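Local coordinates for DUF917 domain-containing protein (Chromobacterium violaceum, PDB 2O3I) that is of unknown function but belongs to the DUF917 family, with two domains resembling those of S-methyl thiohydantoin desulfurase, so a related hydrolytic role is possible, at residues F19-G23 with D318-Y322; V63-Y67 with V105-S109; G135-P139 with N299-L303; V138-M143 with S372-E376; G282-L286 with T294-Q298. The protein carries 2 engineered substitutions. One frame throughout, in Å; residues are numbered along the deposited sequence.

Contact 1: residues F19-G23 with D318-Y322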
loop_
_atom_site.group_PDB
_atom_site.type_symbol
_atom_site.label_atom_id
_atom_site.label_comp_id
_atom_site.label_asym_id
_atom_site.label_seq_id
_atom_site.Cartn_x
_atom_site.Cartn_y
_atom_site.Cartn_z
ATOM N N PHE A 19 -8.994 29.217 9.857
ATOM C CA PHE A 19 -9.762 30.072 8.968
ATOM C C PHE A 19 -9.196 30.017 7.543
ATOM O O PHE A 19 -9.949 30.046 6.574
ATOM C CB PHE A 19 -9.771 31.521 9.474
ATOM C CG PHE A 19 -10.634 32.440 8.651
ATOM C CD1 PHE A 19 -12.021 32.375 8.740
ATOM C CD2 PHE A 19 -10.060 33.327 7.740
ATOM C CE1 PHE A 19 -12.825 33.176 7.928
ATOM C CE2 PHE A 19 -10.855 34.128 6.927
ATOM C CZ PHE A 19 -12.239 34.052 7.018
ATOM N N PHE A 20 -7.874 29.934 7.408
ATOM C CA PHE A 20 -7.264 29.866 6.080
ATOM C C PHE A 20 -7.286 28.432 5.537
ATOM O O PHE A 20 -6.784 28.168 4.441
ATOM C CB PHE A 20 -5.808 30.382 6.109
ATOM C CG PHE A 20 -5.692 31.880 6.286
ATOM C CD1 PHE A 20 -6.258 32.749 5.358
ATOM C CD2 PHE A 20 -5.029 32.420 7.388
ATOM C CE1 PHE A 20 -6.175 34.136 5.525
ATOM C CE2 PHE A 20 -4.940 33.804 7.565
ATOM C CZ PHE A 20 -5.517 34.664 6.627
ATOM N N GLY A 21 -7.877 27.514 6.296
ATOM C CA GLY A 21 -7.935 26.129 5.865
ATOM C C GLY A 21 -9.101 25.777 4.951
ATOM O O GLY A 21 -9.222 24.631 4.510
ATOM N N SER A 22 -9.951 26.758 4.659
ATOM C CA SER A 22 -11.118 26.559 3.798
ATOM C C SER A 22 -11.964 25.361 4.259
ATOM O O SER A 22 -12.379 24.531 3.447
ATOM C CB SER A 22 -10.675 26.361 2.343
ATOM O OG SER A 22 -11.791 26.316 1.463
ATOM N N GLY A 23 -12.196 25.274 5.566
ATOM C CA GLY A 23 -13.000 24.196 6.116
ATOM C C GLY A 23 -12.259 22.921 6.479
ATOM O O GLY A 23 -12.747 22.131 7.291
ATOM N N ASP A 318 -10.767 28.950 -4.753
ATOM C CA ASP A 318 -11.140 29.956 -3.766
ATOM C C ASP A 318 -11.511 29.269 -2.457
ATOM O O ASP A 318 -12.221 28.259 -2.450
ATOM C CB ASP A 318 -12.327 30.805 -4.239
ATOM C CG ASP A 318 -11.973 31.729 -5.389
ATOM O OD1 ASP A 318 -10.774 32.030 -5.580
ATOM O OD2 ASP A 318 -12.904 32.174 -6.091
ATOM N N ALA A 319 -11.024 29.817 -1.351
ATOM C CA ALA A 319 -11.323 29.255 -0.045
ATOM C C ALA A 319 -12.733 29.655 0.378
ATOM O O ALA A 319 -13.229 30.721 0.016
ATOM C CB ALA A 319 -10.314 29.746 0.983
ATOM N N ILE A 320 -13.366 28.781 1.151
ATOM C CA ILE A 320 -14.708 29.002 1.659
ATOM C C ILE A 320 -14.570 28.776 3.146
ATOM O O ILE A 320 -14.167 27.693 3.576
ATOM C CB ILE A 320 -15.693 27.989 1.036
ATOM C CG1 ILE A 320 -15.851 28.303 -0.454
ATOM C CG2 ILE A 320 -17.035 28.039 1.748
ATOM C CD1 ILE A 320 -16.477 27.182 -1.271
ATOM N N SER A 321 -14.872 29.805 3.932
ATOM C CA SER A 321 -14.729 29.701 5.380
ATOM C C SER A 321 -15.882 30.304 6.159
ATOM O O SER A 321 -16.481 31.294 5.744
ATOM C CB SER A 321 -13.426 30.371 5.834
ATOM O OG SER A 321 -12.307 29.714 5.285
ATOM N N TYR A 322 -16.163 29.708 7.309
ATOM C CA TYR A 322 -17.244 30.167 8.161
ATOM C C TYR A 322 -16.741 31.212 9.146
ATOM O O TYR A 322 -15.544 31.283 9.455
ATOM C CB TYR A 322 -17.823 29.005 8.974
ATOM C CG TYR A 322 -18.133 27.754 8.189
ATOM C CD1 TYR A 322 -19.114 27.751 7.198
ATOM C CD2 TYR A 322 -17.436 26.570 8.436
ATOM C CE1 TYR A 322 -19.391 26.598 6.470
ATOM C CE2 TYR A 322 -17.704 25.413 7.717
ATOM C CZ TYR A 322 -18.679 25.434 6.734
ATOM O OH TYR A 322 -18.923 24.302 5.998
#
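Two serines, one from each segment, make the hydrogen bonds between Phe-19 to Gly-23 and Asp-318 to Tyr-322. Ser-321 OG donates to Phe-19 O at 2.7 Å and lies in the plane of that carbonyl. In return, Ile-320 N donates to Ser-22 OG at 2.9 Å, with a nearly straight N-H...O angle of 167°. Ser-22 OG also has a weak bond to Ser-301 O, so this buried hydroxyl links two strands.

A weaker polar contact lies beside these bonds. Ser-22 CA makes a bent C-H...O contact with Ile-320 O, 3.3 Å away.

The Phe-19 ring makes contacts of its own. Its side chain leaves the backbone opposite N (chi1 -176°), which brings the ring alongside the strand. Ring atom CE1 lies 3.6 Å from Ser-321 CB. Ser-321 OG sits over one ring face, and Tyr-322 O meets the ring edge in plane.

Apolar packing adds to this. Ser-22 CB packs on Ala-319 CB at 3.7 Å. Leu-358 of strand 352-358 touches both Phe-19 and Ala-319.

Backbone shape completes the fit. Ser-22 has positive phi, and Gly-23 adopts angles at which a CB would strike the preceding carbonyl O. Phe-19 to Ser-22 form a type I beta turn where helix 10-19 ends. The arrangement is a turn at a helix C-terminus docked on strand 319-324, joining the N-terminal family region to the antiparallel sheet of the C-terminal one.

Contact 2: residues V63-Y67 with V105-S109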
loop_
_atom_site.group_PDB
_atom_site.type_symbol
_atom_site.label_atom_id
_atom_site.label_comp_id
_atom_site.label_asym_id
_atom_site.label_seq_id
_atom_site.Cartn_x
_atom_site.Cartn_y
_atom_site.Cartn_z
ATOM N N VAL A 63 11.869 19.075 3.860
ATOM C CA VAL A 63 10.927 17.985 3.618
ATOM C C VAL A 63 9.559 18.391 4.149
ATOM O O VAL A 63 9.455 19.100 5.154
ATOM C CB VAL A 63 11.324 16.682 4.348
ATOM C CG1 VAL A 63 10.525 15.516 3.781
ATOM C CG2 VAL A 63 12.811 16.430 4.209
HETATM N N MSE A 64 8.513 17.938 3.469
HETATM C CA MSE A 64 7.148 18.218 3.884
HETATM C C MSE A 64 6.835 17.203 4.975
HETATM O O MSE A 64 7.193 16.028 4.844
HETATM C CB MSE A 64 6.191 18.033 2.704
HETATM C CG MSE A 64 4.715 18.245 3.028
HETATM SE SE MSE A 64 3.846 16.715 3.871
HETATM C CE MSE A 64 2.928 16.022 2.291
ATOM N N VAL A 65 6.204 17.645 6.061
ATOM C CA VAL A 65 5.854 16.714 7.130
ATOM C C VAL A 65 4.436 16.973 7.604
ATOM O O VAL A 65 3.978 18.112 7.603
ATOM C CB VAL A 65 6.835 16.807 8.341
ATOM C CG1 VAL A 65 6.694 18.150 9.068
ATOM C CG2 VAL A 65 6.568 15.663 9.292
ATOM N N ALA A 66 3.731 15.915 7.995
ATOM C CA ALA A 66 2.357 16.064 8.459
ATOM C C ALA A 66 1.761 14.792 9.049
ATOM O O ALA A 66 2.425 13.758 9.173
ATOM C CB ALA A 66 1.472 16.542 7.306
ATOM N N TYR A 67 0.498 14.901 9.431
ATOM C CA TYR A 67 -0.258 13.779 9.953
ATOM C C TYR A 67 -1.232 13.464 8.821
ATOM O O TYR A 67 -1.676 14.360 8.107
ATOM C CB TYR A 67 -1.023 14.180 11.220
ATOM C CG TYR A 67 -0.439 13.631 12.501
ATOM C CD1 TYR A 67 -0.197 14.467 13.590
ATOM C CD2 TYR A 67 -0.156 12.274 12.638
ATOM C CE1 TYR A 67 0.310 13.973 14.784
ATOM C CE2 TYR A 67 0.354 11.762 13.837
ATOM C CZ TYR A 67 0.583 12.621 14.905
ATOM O OH TYR A 67 1.077 12.132 16.094
ATOM N N VAL A 105 8.303 21.627 6.438
ATOM C CA VAL A 105 7.310 22.557 5.931
ATOM C C VAL A 105 5.930 21.897 5.912
ATOM O O VAL A 105 5.795 20.723 5.555
ATOM C CB VAL A 105 7.715 23.072 4.503
ATOM C CG1 VAL A 105 7.804 21.907 3.529
ATOM C CG2 VAL A 105 6.724 24.129 4.011
ATOM N N ALA A 106 4.911 22.648 6.329
ATOM C CA ALA A 106 3.549 22.127 6.352
ATOM C C ALA A 106 3.105 21.892 4.918
ATOM O O ALA A 106 3.513 22.606 4.011
ATOM C CB ALA A 106 2.607 23.120 7.028
ATOM N N PRO A 107 2.261 20.883 4.694
ATOM C CA PRO A 107 1.822 20.646 3.322
ATOM C C PRO A 107 0.835 21.705 2.835
ATOM O O PRO A 107 0.834 22.077 1.661
ATOM C CB PRO A 107 1.187 19.261 3.403
ATOM C CG PRO A 107 0.615 19.237 4.797
ATOM C CD PRO A 107 1.727 19.861 5.615
ATOM N N GLU A 108 0.018 22.199 3.762
ATOM C CA GLU A 108 -1.033 23.171 3.467
ATOM C C GLU A 108 -1.335 24.046 4.686
ATOM O O GLU A 108 -0.728 23.883 5.743
ATOM C CB GLU A 108 -2.305 22.412 3.081
ATOM C CG GLU A 108 -2.574 21.232 4.020
ATOM C CD GLU A 108 -3.890 20.525 3.763
ATOM O OE1 GLU A 108 -4.243 20.317 2.585
ATOM O OE2 GLU A 108 -4.568 20.158 4.746
ATOM N N SER A 109 -2.275 24.976 4.525
ATOM C CA SER A 109 -2.686 25.856 5.617
ATOM C C SER A 109 -3.847 25.225 6.366
ATOM O O SER A 109 -4.870 24.897 5.770
ATOM C CB SER A 109 -3.129 27.222 5.090
ATOM O OG SER A 109 -2.021 28.036 4.770
#
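Met-64, a selenomethionine, and Pro-107 form the apolar centre of this contact. Their side chains cross at about a right angle. Pro-107 CB is touched by three successive atoms of the bent Met-64 chain: CG at 3.7 Å, SE at 3.7 Å and CE at 3.8 Å. The Met-64 chain sets out opposite the backbone N (chi1 178°), then bends at chi2 and chi3, which carries it across the proline ring at CB. On the same ring, Pro-107 CD meets Ala-66 CB at 3.7 Å and Val-65 O at 3.5 Å.

The next layer is backbone. Met-64 and Val-105 form a parallel beta bridge. Val-65 N donates to Val-105 O at 3.1 Å with an angle of 158°. The bond from Val-105 N to Val-63 O is weak. Met-64 CA adds a C-H...O contact to Val-105 O. Val-105 CG1 lies 3.8 Å from Met-64 CA.

Further out, strand 203-211 flanks strand 61-69: Met-64 pairs with Met-208 through the backbone, and its side chain also touches Leu-206 and Trp-209. Pro-107 is held by a backbone bond to Gly-133, and its ring touches Leu-144. Val-63 packs on Ala-90 of helix 81-96.

Strands 61-69 and 101-105 are parallel neighbours joined through helix 81-96. This is a beta-alpha-beta crossover, and the contact marks the place where its second strand leaves the mixed sheet.

Contact 3: residues G135-P139 with N299-L303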
loop_
_atom_site.group_PDB
_atom_site.type_symbol
_atom_site.label_atom_id
_atom_site.label_comp_id
_atom_site.label_asym_id
_atom_site.label_seq_id
_atom_site.Cartn_x
_atom_site.Cartn_y
_atom_site.Cartn_z
ATOM N N GLY A 135 -1.770 27.641 0.540
ATOM C CA GLY A 135 -2.276 28.825 1.210
ATOM C C GLY A 135 -3.655 28.477 1.747
ATOM O O GLY A 135 -4.335 29.304 2.354
ATOM N N ARG A 136 -4.064 27.235 1.493
ATOM C CA ARG A 136 -5.346 26.703 1.949
ATOM C C ARG A 136 -5.178 25.203 2.175
ATOM O O ARG A 136 -4.071 24.670 2.021
ATOM C CB ARG A 136 -6.446 26.939 0.902
ATOM C CG ARG A 136 -6.102 26.440 -0.491
ATOM C CD ARG A 136 -7.342 26.325 -1.364
ATOM N NE ARG A 136 -8.259 25.322 -0.829
ATOM C CZ ARG A 136 -9.529 25.184 -1.195
ATOM N NH1 ARG A 136 -10.052 25.987 -2.109
ATOM N NH2 ARG A 136 -10.284 24.256 -0.620
ATOM N N ALA A 137 -6.257 24.532 2.553
ATOM C CA ALA A 137 -6.215 23.090 2.760
ATOM C C ALA A 137 -6.863 22.479 1.524
ATOM O O ALA A 137 -7.856 23.006 1.019
ATOM C CB ALA A 137 -6.977 22.698 4.010
ATOM N N VAL A 138 -6.295 21.388 1.025
ATOM C CA VAL A 138 -6.835 20.745 -0.166
ATOM C C VAL A 138 -7.136 19.275 0.088
ATOM O O VAL A 138 -6.486 18.633 0.909
ATOM C CB VAL A 138 -5.850 20.865 -1.368
ATOM C CG1 VAL A 138 -5.483 22.329 -1.603
ATOM C CG2 VAL A 138 -4.608 20.028 -1.117
ATOM N N PRO A 139 -8.128 18.719 -0.628
ATOM C CA PRO A 139 -8.497 17.315 -0.453
ATOM C C PRO A 139 -7.468 16.303 -0.934
ATOM O O PRO A 139 -7.457 15.172 -0.450
ATOM C CB PRO A 139 -9.810 17.209 -1.221
ATOM C CG PRO A 139 -9.590 18.139 -2.352
ATOM C CD PRO A 139 -8.976 19.348 -1.657
ATOM N N ASN A 299 -13.494 17.206 3.073
ATOM C CA ASN A 299 -12.955 17.522 4.392
ATOM C C ASN A 299 -12.981 19.036 4.278
ATOM O O ASN A 299 -13.585 19.744 5.087
ATOM C CB ASN A 299 -11.511 17.046 4.560
ATOM C CG ASN A 299 -11.419 15.595 4.993
ATOM O OD1 ASN A 299 -12.119 15.166 5.912
ATOM N ND2 ASN A 299 -10.540 14.835 4.346
ATOM N N GLU A 300 -12.340 19.510 3.215
ATOM C CA GLU A 300 -12.273 20.922 2.904
ATOM C C GLU A 300 -13.572 21.317 2.223
ATOM O O GLU A 300 -14.208 20.501 1.563
ATOM C CB GLU A 300 -11.116 21.203 1.939
ATOM C CG GLU A 300 -9.708 21.076 2.516
ATOM C CD GLU A 300 -9.343 19.668 2.954
ATOM O OE1 GLU A 300 -9.579 18.710 2.186
ATOM O OE2 GLU A 300 -8.798 19.525 4.072
ATOM N N SER A 301 -13.970 22.571 2.389
ATOM C CA SER A 301 -15.166 23.055 1.728
ATOM C C SER A 301 -14.731 23.352 0.295
ATOM O O SER A 301 -13.698 23.978 0.075
ATOM C CB SER A 301 -15.676 24.315 2.421
ATOM O OG SER A 301 -16.101 24.003 3.735
ATOM N N LEU A 302 -15.517 22.898 -0.675
ATOM C CA LEU A 302 -15.173 23.078 -2.078
ATOM C C LEU A 302 -16.179 23.891 -2.896
ATOM O O LEU A 302 -15.816 24.514 -3.893
ATOM C CB LEU A 302 -14.975 21.701 -2.714
ATOM C CG LEU A 302 -13.879 20.862 -2.048
ATOM C CD1 LEU A 302 -14.001 19.410 -2.479
ATOM C CD2 LEU A 302 -12.507 21.426 -2.410
ATOM N N LEU A 303 -17.439 23.872 -2.481
ATOM C CA LEU A 303 -18.474 24.621 -3.174
ATOM C C LEU A 303 -19.500 25.199 -2.208
ATOM O O LEU A 303 -19.717 24.668 -1.117
ATOM C CB LEU A 303 -19.212 23.735 -4.176
ATOM C CG LEU A 303 -18.437 23.002 -5.268
ATOM C CD1 LEU A 303 -17.899 21.684 -4.730
ATOM C CD2 LEU A 303 -19.377 22.743 -6.437
HETATM O O HOH W 1 -12.818 25.655 -1.744
#
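Ser-301 O and Glu-300 CB both lie at the edge of the Arg-136 guanidinium, near its plane. The bond from Arg-136 NH2 to Ser-301 O is weak, at 3.5 Å. Water 1 strengthens the link: it accepts from Arg-136 NH1 at 2.8 Å and donates to Ser-301 O at 2.6 Å. NH1 has a further hydrogen bond to Pro-317 O. On the other side of NH2, two nitrogens of Arg-136 grip one oxygen, Ala-137 O: NE at 3.0 Å and NH2 at 3.2 Å. Ala-137 O lies in the guanidinium plane. These bonds fix the rotation and orientation of the group. Phe-373 also touches this arginine.

The second flat group is the Glu-300 carboxylate. The side chain bends at chi2 (65°), which lays it along the backbone of Ala-137 to Pro-139. Its CG is 3.5 Å from Ala-137 CB. OE1 comes within 3.2 Å of Pro-139 N, which has no hydrogen to give. OE2 is satisfied by Gly-25 N. The glutamate makes no salt bridge to Arg-136, whose NH2 is 6.3 Å from OE1. Opposite charge at that distance may still stabilise both.

Leu-302 CD2 closes the contact against Pro-139 CD.

Leu-302 and Leu-303 both face Leu-296 in a classic beta bulge near the start of strand 301-306. Ser-301 packs against Ile-320 and Tyr-322 of strand 319-324. The loop 135-139, which follows strand 127-129, touches both this sheet and helix 367-379, at Phe-373 and Glu-376. The helix also reaches the strand directly, where Leu-377 meets Leu-303.

Contact 4: residues V138-M143 with S372-E376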
loop_
_atom_site.group_PDB
_atom_site.type_symbol
_atom_site.label_atom_id
_atom_site.label_comp_id
_atom_site.label_asym_id
_atom_site.label_seq_id
_atom_site.Cartn_x
_atom_site.Cartn_y
_atom_site.Cartn_z
ATOM N N VAL A 138 -6.295 21.388 1.025
ATOM C CA VAL A 138 -6.835 20.745 -0.166
ATOM C C VAL A 138 -7.136 19.275 0.088
ATOM O O VAL A 138 -6.486 18.633 0.909
ATOM C CB VAL A 138 -5.850 20.865 -1.368
ATOM C CG1 VAL A 138 -5.483 22.329 -1.603
ATOM C CG2 VAL A 138 -4.608 20.028 -1.117
ATOM N N PRO A 139 -8.128 18.719 -0.628
ATOM C CA PRO A 139 -8.497 17.315 -0.453
ATOM C C PRO A 139 -7.468 16.303 -0.934
ATOM O O PRO A 139 -7.457 15.172 -0.450
ATOM C CB PRO A 139 -9.810 17.209 -1.221
ATOM C CG PRO A 139 -9.590 18.139 -2.352
ATOM C CD PRO A 139 -8.976 19.348 -1.657
ATOM N N SER A 140 -6.619 16.679 -1.889
ATOM C CA SER A 140 -5.616 15.735 -2.373
ATOM C C SER A 140 -4.313 16.379 -2.852
ATOM O O SER A 140 -4.290 17.536 -3.258
ATOM C CB SER A 140 -6.208 14.841 -3.468
ATOM O OG SER A 140 -6.129 15.460 -4.728
ATOM N N LEU A 141 -3.238 15.596 -2.808
ATOM C CA LEU A 141 -1.886 16.034 -3.152
ATOM C C LEU A 141 -1.602 16.805 -4.442
ATOM O O LEU A 141 -0.756 17.695 -4.445
ATOM C CB LEU A 141 -0.937 14.836 -3.070
ATOM C CG LEU A 141 -0.867 14.105 -1.722
ATOM C CD1 LEU A 141 0.045 12.895 -1.867
ATOM C CD2 LEU A 141 -0.360 15.034 -0.625
ATOM N N PRO A 142 -2.272 16.473 -5.558
ATOM C CA PRO A 142 -1.978 17.230 -6.787
ATOM C C PRO A 142 -2.390 18.708 -6.764
ATOM O O PRO A 142 -2.067 19.469 -7.679
ATOM C CB PRO A 142 -2.717 16.438 -7.873
ATOM C CG PRO A 142 -3.840 15.766 -7.119
ATOM C CD PRO A 142 -3.157 15.328 -5.842
HETATM N N MSE A 143 -3.108 19.112 -5.724
HETATM C CA MSE A 143 -3.544 20.497 -5.618
HETATM C C MSE A 143 -2.521 21.350 -4.877
HETATM O O MSE A 143 -2.696 22.558 -4.747
HETATM C CB MSE A 143 -4.926 20.570 -4.947
HETATM C CG MSE A 143 -6.072 20.308 -5.933
HETATM SE SE MSE A 143 -7.762 19.692 -5.179
HETATM C CE MSE A 143 -7.544 17.807 -5.518
ATOM N N SER A 372 -6.217 20.373 -11.775
ATOM C CA SER A 372 -6.340 19.423 -10.683
ATOM C C SER A 372 -7.611 19.739 -9.874
ATOM O O SER A 372 -8.362 18.831 -9.504
ATOM C CB SER A 372 -5.085 19.506 -9.804
ATOM O OG SER A 372 -5.056 18.483 -8.823
ATOM N N PHE A 373 -7.854 21.027 -9.616
ATOM C CA PHE A 373 -9.042 21.451 -8.874
ATOM C C PHE A 373 -10.315 21.165 -9.672
ATOM O O PHE A 373 -11.312 20.727 -9.114
ATOM C CB PHE A 373 -8.984 22.951 -8.547
ATOM C CG PHE A 373 -8.283 23.272 -7.249
ATOM C CD1 PHE A 373 -6.929 23.597 -7.226
ATOM C CD2 PHE A 373 -8.988 23.264 -6.046
ATOM C CE1 PHE A 373 -6.291 23.911 -6.023
ATOM C CE2 PHE A 373 -8.358 23.575 -4.832
ATOM C CZ PHE A 373 -7.011 23.898 -4.822
ATOM N N ALA A 374 -10.278 21.425 -10.976
ATOM C CA ALA A 374 -11.439 21.187 -11.830
ATOM C C ALA A 374 -11.828 19.713 -11.780
ATOM O O ALA A 374 -13.008 19.376 -11.728
ATOM C CB ALA A 374 -11.136 21.607 -13.275
ATOM N N ASP A 375 -10.830 18.839 -11.794
ATOM C CA ASP A 375 -11.075 17.404 -11.733
ATOM C C ASP A 375 -11.774 17.030 -10.426
ATOM O O ASP A 375 -12.764 16.303 -10.429
ATOM C CB ASP A 375 -9.755 16.635 -11.836
ATOM C CG ASP A 375 -9.122 16.737 -13.211
ATOM O OD1 ASP A 375 -7.964 16.297 -13.370
ATOM O OD2 ASP A 375 -9.780 17.251 -14.139
ATOM N N GLU A 376 -11.251 17.525 -9.310
ATOM C CA GLU A 376 -11.829 17.214 -8.008
ATOM C C GLU A 376 -13.277 17.685 -7.950
ATOM O O GLU A 376 -14.167 16.945 -7.525
ATOM C CB GLU A 376 -11.014 17.877 -6.895
ATOM C CG GLU A 376 -11.528 17.596 -5.485
ATOM C CD GLU A 376 -11.186 16.200 -4.989
ATOM O OE1 GLU A 376 -11.670 15.821 -3.899
ATOM O OE2 GLU A 376 -10.431 15.482 -5.682
#
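Met-143, a selenomethionine, runs across one face of the Phe-373 ring, and its atoms can be followed outward. CB lies 3.8 Å from Phe-373 CE1, near the rim. CG stands over the ring centre, 3.6 Å from the centroid and 13° off the normal, which makes a CH-pi contact. CG also meets Ser-372 OG at 3.6 Å. SE continues over the same face, 4.0 Å from the centroid, in a Met-aromatic contact. The first torsion (chi1 -82°), with CG opposite the carbonyl carbon, puts CG over the ring. An extended chi2 (157°) carries SE onward over the same face, and a bend at chi3 then turns CE toward Glu-376 CB. The exact place of CE is doubtful, because the model sets it too close to Ser-140.

Neighbours extend the contact in both directions along the helix. Pro-142 CB abuts Ser-372 OG at 3.2 Å. Glu-376 folds at chi2, so that its carboxylate slides past the Pro-139 ring, with OE1 3.5 Å from Pro-139 CG. Val-138 CG1 meets Phe-373 CZ at 3.9 Å. Van der Waals packing around Met-143 and the Phe-373 face dominates, with the serine and glutamate oxygens lying against proline carbons.

Segment 138-143 ends in a short 3-10 turn, 141-143, just before helix 145-148. Helix 183-194 also borders it, with Glu-188 OE2 accepting from Leu-141 N. Leu-141 reaches Met-208 and Trp-209 of strand 203-211, while helix 367-379 packs against the turn through Ser-372, Phe-373 and Glu-376.

Contact 5: residues G282-L286 with T294-Q298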
loop_
_atom_site.group_PDB
_atom_site.type_symbol
_atom_site.label_atom_id
_atom_site.label_comp_id
_atom_site.label_asym_id
_atom_site.label_seq_id
_atom_site.Cartn_x
_atom_site.Cartn_y
_atom_site.Cartn_z
ATOM N N GLY A 282 -21.616 14.980 2.527
ATOM C CA GLY A 282 -20.851 15.924 3.328
ATOM C C GLY A 282 -21.231 17.366 3.048
ATOM O O GLY A 282 -20.701 17.987 2.121
ATOM N N LYS A 283 -22.145 17.909 3.849
ATOM C CA LYS A 283 -22.582 19.288 3.652
ATOM C C LYS A 283 -23.099 19.957 4.912
ATOM O O LYS A 283 -23.529 19.288 5.849
ATOM C CB LYS A 283 -23.681 19.340 2.592
ATOM C CG LYS A 283 -24.901 18.483 2.918
ATOM C CD LYS A 283 -25.814 18.357 1.707
ATOM C CE LYS A 283 -26.922 17.332 1.924
ATOM N NZ LYS A 283 -27.732 17.139 0.675
ATOM N N VAL A 284 -23.033 21.285 4.927
ATOM C CA VAL A 284 -23.537 22.077 6.039
ATOM C C VAL A 284 -24.504 23.063 5.397
ATOM O O VAL A 284 -24.224 23.610 4.327
ATOM C CB VAL A 284 -22.411 22.846 6.794
ATOM C CG1 VAL A 284 -21.362 21.869 7.310
ATOM C CG2 VAL A 284 -21.783 23.880 5.894
ATOM N N VAL A 285 -25.649 23.267 6.039
ATOM C CA VAL A 285 -26.664 24.162 5.511
ATOM C C VAL A 285 -26.899 25.354 6.425
ATOM O O VAL A 285 -26.853 25.236 7.645
ATOM C CB VAL A 285 -27.998 23.401 5.312
ATOM C CG1 VAL A 285 -29.013 24.287 4.589
ATOM C CG2 VAL A 285 -27.744 22.111 4.536
ATOM N N LEU A 286 -27.139 26.507 5.813
ATOM C CA LEU A 286 -27.403 27.738 6.542
ATOM C C LEU A 286 -28.659 28.361 5.954
ATOM O O LEU A 286 -28.809 28.433 4.733
ATOM C CB LEU A 286 -26.240 28.723 6.395
ATOM C CG LEU A 286 -24.865 28.351 6.955
ATOM C CD1 LEU A 286 -24.208 27.291 6.083
ATOM C CD2 LEU A 286 -24.000 29.600 7.008
ATOM N N THR A 294 -25.775 26.018 0.862
ATOM C CA THR A 294 -25.199 24.721 1.155
ATOM C C THR A 294 -23.726 24.712 0.776
ATOM O O THR A 294 -23.360 25.033 -0.354
ATOM C CB THR A 294 -25.928 23.610 0.384
ATOM O OG1 THR A 294 -27.343 23.754 0.575
ATOM C CG2 THR A 294 -25.488 22.241 0.878
ATOM N N VAL A 295 -22.883 24.369 1.738
ATOM C CA VAL A 295 -21.453 24.300 1.495
ATOM C C VAL A 295 -21.085 22.817 1.422
ATOM O O VAL A 295 -21.266 22.078 2.389
ATOM C CB VAL A 295 -20.666 24.996 2.631
ATOM C CG1 VAL A 295 -19.165 24.873 2.390
ATOM C CG2 VAL A 295 -21.066 26.459 2.708
ATOM N N LEU A 296 -20.596 22.381 0.265
ATOM C CA LEU A 296 -20.226 20.984 0.081
ATOM C C LEU A 296 -18.760 20.769 0.420
ATOM O O LEU A 296 -17.899 21.568 0.036
ATOM C CB LEU A 296 -20.489 20.557 -1.364
ATOM C CG LEU A 296 -21.889 20.820 -1.927
ATOM C CD1 LEU A 296 -21.945 20.309 -3.363
ATOM C CD2 LEU A 296 -22.951 20.141 -1.069
ATOM N N TYR A 297 -18.469 19.683 1.130
ATOM C CA TYR A 297 -17.094 19.405 1.517
ATOM C C TYR A 297 -16.738 17.927 1.557
ATOM O O TYR A 297 -17.595 17.076 1.780
ATOM C CB TYR A 297 -16.813 20.000 2.899
ATOM C CG TYR A 297 -17.549 19.311 4.034
ATOM C CD1 TYR A 297 -18.857 19.673 4.374
ATOM C CD2 TYR A 297 -16.940 18.289 4.765
ATOM C CE1 TYR A 297 -19.539 19.032 5.419
ATOM C CE2 TYR A 297 -17.609 17.642 5.806
ATOM C CZ TYR A 297 -18.908 18.017 6.126
ATOM O OH TYR A 297 -19.571 17.368 7.140
ATOM N N GLN A 298 -15.465 17.632 1.319
ATOM C CA GLN A 298 -14.957 16.269 1.410
ATOM C C GLN A 298 -14.480 16.345 2.862
ATOM O O GLN A 298 -14.994 15.660 3.750
ATOM C CB GLN A 298 -13.789 16.075 0.463
#
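Val-284 and Val-295 form a hydrogen-bonded antiparallel pair, and each satisfies the other's backbone. Val-284 N donates to Val-295 O at 3.2 Å, and Val-295 N donates to Val-284 O at 3.0 Å with an angle of 171°. A third bond runs from Tyr-297 N to Gly-282 O at 3.0 Å and is equally straight (172°). Two of the acceptors also take C-H contacts: Val-295 O from Lys-283 CA, and Val-284 O from Thr-294 CA.

The backbones of Val-285, Thr-294 and Leu-296 have partners beyond the pair: Ala-269, Trp-305, and Leu-302 with Leu-303. The hairpin is therefore hydrogen-bonded to strands along both flanks.

Side chains add to this. Val-284 CG2 lies 3.6 Å from Val-295 CB, the two valines side by side. Gly-282 CA sits over one face of the Tyr-297 ring, 4.2 Å from the centroid. On the sheet face with Thr-294, Lys-283 CB meets Thr-294 CG2 at 3.8 Å. Lys-283 CB is also 3.8 Å from Leu-296 CD2.

The strand axes run 169° apart. Strands 283-287 and 292-297 form an antiparallel beta hairpin in the sheet of the C-terminal family region.

In the fold
Contacts 1, 3 and 5 gather on the antiparallel sheet of the C-terminal family region. Contact 3 lies about 7 Å from contact 1 and about 12 Å from contact 5, centre to centre. Contact 2 belongs to the mixed sheet of the N-terminal region, about 26 Å from contact 5. Loop 135-139 bridges the mixed and the antiparallel sheets, since it bonds to segment 105-109 and packs on strand 301-306. Contact 4 starts from the same loop and ties it to helix 367-379. Along the chain, contact 1 encloses contacts 2, 3 and 5, whereas contact 4 crosses it. The N- and C-terminal family regions are thus packed together through contacts 1 and 3.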